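Local coordinates for protein glycosyltransferase Gtf1 (Streptococcus pneumoniae, PDB 4PQG) that belongs to the GT-B clan of glycosyltransferases and carries, beside its Rossmann-like domains, an extended antiparallel beta-sheet domain, at residues Ile80-Ser86 with Phe150-Tyr155. Residues are numbered along the deposited sequence; the frame is centred on the assembly and turned at random.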
ATOM      1  N   ILE A  80     -16.723 -15.309 -11.136  1.00 20.95           N
ATOM      2  CA  ILE A  80     -15.499 -15.933 -10.599  1.00 20.71           C
ATOM      3  C   ILE A  80     -15.121 -15.246  -9.288  1.00 22.33           C
ATOM      4  O   ILE A  80     -14.990 -14.007  -9.235  1.00 22.15           O
ATOM      5  CB  ILE A  80     -14.325 -15.906 -11.602  1.00 20.37           C
ATOM      6  CG1 ILE A  80     -14.678 -16.772 -12.822  1.00 18.99           C
ATOM      7  CG2 ILE A  80     -13.007 -16.319 -10.918  1.00 19.04           C
ATOM      8  CD1 ILE A  80     -13.613 -16.848 -13.900  1.00 18.98           C
ATOM      9  N   LYS A  81     -14.993 -16.041  -8.226  1.00 22.55           N
ATOM     10  CA  LYS A  81     -14.711 -15.504  -6.898  1.00 23.42           C
ATOM     11  C   LYS A  81     -13.222 -15.191  -6.738  1.00 22.78           C
ATOM     12  O   LYS A  81     -12.374 -15.875  -7.316  1.00 20.45           O
ATOM     13  CB  LYS A  81     -15.143 -16.490  -5.800  1.00 25.97           C
ATOM     14  CG  LYS A  81     -16.611 -16.897  -5.827  1.00 29.04           C
ATOM     15  CD  LYS A  81     -17.553 -15.700  -5.812  1.00 32.04           C
ATOM     16  CE  LYS A  81     -18.992 -16.159  -6.006  1.00 34.58           C
ATOM     17  NZ  LYS A  81     -19.874 -15.037  -6.438  1.00 38.23           N
ATOM     18  N   ILE A  82     -12.920 -14.165  -5.942  1.00 22.28           N
ATOM     19  CA  ILE A  82     -11.557 -13.890  -5.501  1.00 22.64           C
ATOM     20  C   ILE A  82     -11.022 -15.152  -4.829  1.00 22.77           C
ATOM     21  O   ILE A  82     -11.598 -15.615  -3.846  1.00 24.68           O
ATOM     22  CB  ILE A  82     -11.515 -12.701  -4.508  1.00 22.87           C
ATOM     23  CG1 ILE A  82     -12.011 -11.404  -5.177  1.00 23.72           C
ATOM     24  CG2 ILE A  82     -10.112 -12.507  -3.934  1.00 22.89           C
ATOM     25  CD1 ILE A  82     -11.142 -10.927  -6.333  1.00 22.69           C
ATOM     26  N   ALA A  83      -9.929 -15.698  -5.361  1.00 21.76           N
ATOM     27  CA  ALA A  83      -9.397 -16.996  -4.917  1.00 21.36           C
ATOM     28  C   ALA A  83      -7.917 -17.159  -5.269  1.00 20.62           C
ATOM     29  O   ALA A  83      -7.441 -16.536  -6.195  1.00 20.82           O
ATOM     30  CB  ALA A  83     -10.208 -18.128  -5.544  1.00 21.36           C
ATOM     31  N   PRO A  84      -7.186 -18.012  -4.532  1.00 22.49           N
ATOM     32  CA  PRO A  84      -5.806 -18.339  -4.897  1.00 22.04           C
ATOM     33  C   PRO A  84      -5.718 -19.072  -6.234  1.00 22.47           C
ATOM     34  O   PRO A  84      -6.701 -19.699  -6.650  1.00 24.64           O
ATOM     35  CB  PRO A  84      -5.354 -19.284  -3.776  1.00 22.60           C
ATOM     36  CG  PRO A  84      -6.295 -19.053  -2.638  1.00 22.80           C
ATOM     37  CD  PRO A  84      -7.591 -18.626  -3.249  1.00 22.52           C
ATOM     38  N   THR A  85      -4.564 -18.993  -6.892  1.00 21.77           N
ATOM     39  CA  THR A  85      -4.299 -19.770  -8.099  1.00 22.44           C
ATOM     40  C   THR A  85      -4.165 -21.240  -7.722  1.00 24.10           C
ATOM     41  O   THR A  85      -3.383 -21.586  -6.836  1.00 22.58           O
ATOM     42  CB  THR A  85      -3.031 -19.300  -8.853  1.00 22.60           C
ATOM     43  OG1 THR A  85      -3.222 -17.960  -9.343  1.00 22.20           O
ATOM     44  CG2 THR A  85      -2.723 -20.219 -10.040  1.00 20.81           C
ATOM     45  N   SER A  86      -4.953 -22.095  -8.373  1.00 24.69           N
ATOM     46  CA  SER A  86      -4.856 -23.543  -8.159  1.00 26.19           C
ATOM     47  C   SER A  86      -4.799 -24.321  -9.469  1.00 27.74           C
ATOM     48  O   SER A  86      -4.667 -25.542  -9.465  1.00 28.83           O
ATOM     49  CB  SER A  86      -5.998 -24.041  -7.280  1.00 26.32           C
ATOM     50  OG  SER A  86      -7.248 -23.670  -7.821  1.00 27.73           O
ATOM     51  N   PHE A 150      -5.047 -17.072 -14.513  1.00 18.14           N
ATOM     52  CA  PHE A 150      -5.740 -18.159 -13.789  1.00 18.68           C
ATOM     53  C   PHE A 150      -5.811 -17.978 -12.271  1.00 19.90           C
ATOM     54  O   PHE A 150      -4.837 -17.520 -11.637  1.00 19.80           O
ATOM     55  CB  PHE A 150      -5.057 -19.517 -14.067  1.00 19.39           C
ATOM     56  CG  PHE A 150      -4.868 -19.828 -15.529  1.00 19.84           C
ATOM     57  CD1 PHE A 150      -5.904 -20.377 -16.289  1.00 20.31           C
ATOM     58  CD2 PHE A 150      -3.643 -19.597 -16.144  1.00 20.12           C
ATOM     59  CE1 PHE A 150      -5.724 -20.674 -17.634  1.00 19.85           C
ATOM     60  CE2 PHE A 150      -3.458 -19.882 -17.489  1.00 20.76           C
ATOM     61  CZ  PHE A 150      -4.500 -20.423 -18.236  1.00 20.48           C
ATOM     62  N   SER A 151      -6.964 -18.335 -11.694  1.00 20.05           N
ATOM     63  CA  SER A 151      -7.121 -18.518 -10.230  1.00 19.91           C
ATOM     64  C   SER A 151      -7.465 -20.001 -10.057  1.00 20.11           C
ATOM     65  O   SER A 151      -6.580 -20.834 -10.200  1.00 20.64           O
ATOM     66  CB  SER A 151      -8.182 -17.590  -9.624  1.00 19.80           C
ATOM     67  OG  SER A 151      -9.427 -17.674 -10.313  1.00 20.97           O
ATOM     68  N   TYR A 152      -8.734 -20.338  -9.826  1.00 19.57           N
ATOM     69  CA  TYR A 152      -9.161 -21.755  -9.907  1.00 20.11           C
ATOM     70  C   TYR A 152      -9.616 -22.122 -11.327  1.00 20.48           C
ATOM     71  O   TYR A 152      -9.819 -23.294 -11.636  1.00 19.63           O
ATOM     72  CB  TYR A 152     -10.239 -22.092  -8.876  1.00 18.98           C
ATOM     73  CG  TYR A 152     -11.506 -21.237  -8.929  1.00 19.73           C
ATOM     74  CD1 TYR A 152     -12.647 -21.662  -9.630  1.00 19.51           C
ATOM     75  CD2 TYR A 152     -11.578 -20.027  -8.237  1.00 19.89           C
ATOM     76  CE1 TYR A 152     -13.804 -20.880  -9.654  1.00 19.95           C
ATOM     77  CE2 TYR A 152     -12.730 -19.249  -8.248  1.00 19.91           C
ATOM     78  CZ  TYR A 152     -13.842 -19.676  -8.950  1.00 19.70           C
ATOM     79  OH  TYR A 152     -14.966 -18.865  -8.941  1.00 19.42           O
ATOM     80  N   THR A 153      -9.780 -21.101 -12.173  1.00 19.67           N
ATOM     81  CA  THR A 153     -10.008 -21.281 -13.607  1.00 19.79           C
ATOM     82  C   THR A 153      -9.491 -20.023 -14.307  1.00 19.73           C
ATOM     83  O   THR A 153      -9.072 -19.075 -13.639  1.00 19.31           O
ATOM     84  CB  THR A 153     -11.494 -21.541 -13.939  1.00 20.88           C
ATOM     85  OG1 THR A 153     -11.617 -21.934 -15.309  1.00 22.15           O
ATOM     86  CG2 THR A 153     -12.356 -20.305 -13.668  1.00 20.77           C
ATOM     87  N   ARG A 154      -9.516 -20.009 -15.639  1.00 19.24           N
ATOM     88  CA  ARG A 154      -9.144 -18.800 -16.384  1.00 19.28           C
ATOM     89  C   ARG A 154     -10.165 -17.694 -16.183  1.00 18.55           C
ATOM     90  O   ARG A 154     -11.328 -17.857 -16.514  1.00 18.80           O
ATOM     91  CB  ARG A 154      -8.988 -19.094 -17.873  1.00 19.62           C
ATOM     92  CG  ARG A 154      -8.760 -17.832 -18.704  1.00 19.68           C
ATOM     93  CD  ARG A 154      -8.601 -18.185 -20.166  1.00 21.02           C
ATOM     94  NE  ARG A 154      -9.852 -18.651 -20.755  1.00 21.81           N
ATOM     95  CZ  ARG A 154      -9.962 -19.052 -22.016  1.00 23.54           C
ATOM     96  NH1 ARG A 154      -8.882 -19.037 -22.804  1.00 24.47           N
ATOM     97  NH2 ARG A 154     -11.149 -19.446 -22.499  1.00 22.45           N
ATOM     98  N   TYR A 155      -9.714 -16.558 -15.653  1.00 17.34           N
ATOM     99  CA  TYR A 155     -10.589 -15.423 -15.455  1.00 16.29           C
ATOM    100  C   TYR A 155     -10.425 -14.283 -16.490  1.00 15.80           C
ATOM    101  O   TYR A 155     -11.327 -13.476 -16.638  1.00 15.52           O
ATOM    102  CB  TYR A 155     -10.464 -14.886 -14.018  1.00 16.51           C
ATOM    103  CG  TYR A 155      -9.093 -14.327 -13.633  1.00 16.83           C
ATOM    104  CD1 TYR A 155      -8.742 -12.991 -13.904  1.00 16.56           C
ATOM    105  CD2 TYR A 155      -8.178 -15.116 -12.952  1.00 17.52           C
ATOM    106  CE1 TYR A 155      -7.506 -12.479 -13.516  1.00 17.07           C
ATOM    107  CE2 TYR A 155      -6.938 -14.621 -12.569  1.00 17.51           C
ATOM    108  CZ  TYR A 155      -6.605 -13.308 -12.849  1.00 17.87           C
ATOM    109  OH  TYR A 155      -5.373 -12.862 -12.436  1.00 18.19           O
TER
HETATM  110  O   HOH W   1     -10.319 -15.366  -9.012  1.00 20.70           O
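Loop 80-86, on its way from helix 73-76 to helix 89-93, wraps round the turn that links strands 143-150 and 154-163 of the extended beta-sheet domain, coming closest where the CA atoms of T85 and S151 lie 3.8 Å apart; here S86 N donates to S151 O (2.8 Å), from well above the carbonyl plane, and T85 CA makes a CA-H...O contact with the same oxygen. One residue earlier, at the end of strand 143-150, F150 O accepts a hydrogen bond from T85 OG1 (2.8 Å), the donor tilted from the carbonyl plane. At the other end of the loop Y152 reaches back along it. Its CG sits between backbone N and carbonyl carbon (chi1 57°), which turns the ring edge to A83 CB, 3.6 Å from CD2, and its OH takes a nearly straight bond from K81 N (2.9 Å, 165°). I80 runs past Y152 in the opposite direction: CG2 lies obliquely near the ring, and the extended CG1-CD1 arm carries CD1 to T153 CG2 and to Y155 CB, each 3.7 Å away. A water donates to K81 O and hydrogen-bonds S151 OG, spanning the middle of the contact. Backbone polar groups thus pair with each other or with a hydroxyl at both ends, and each hydroxyl has a second partner, E177 for Y152 and N55 for T85, which should fix its rotation.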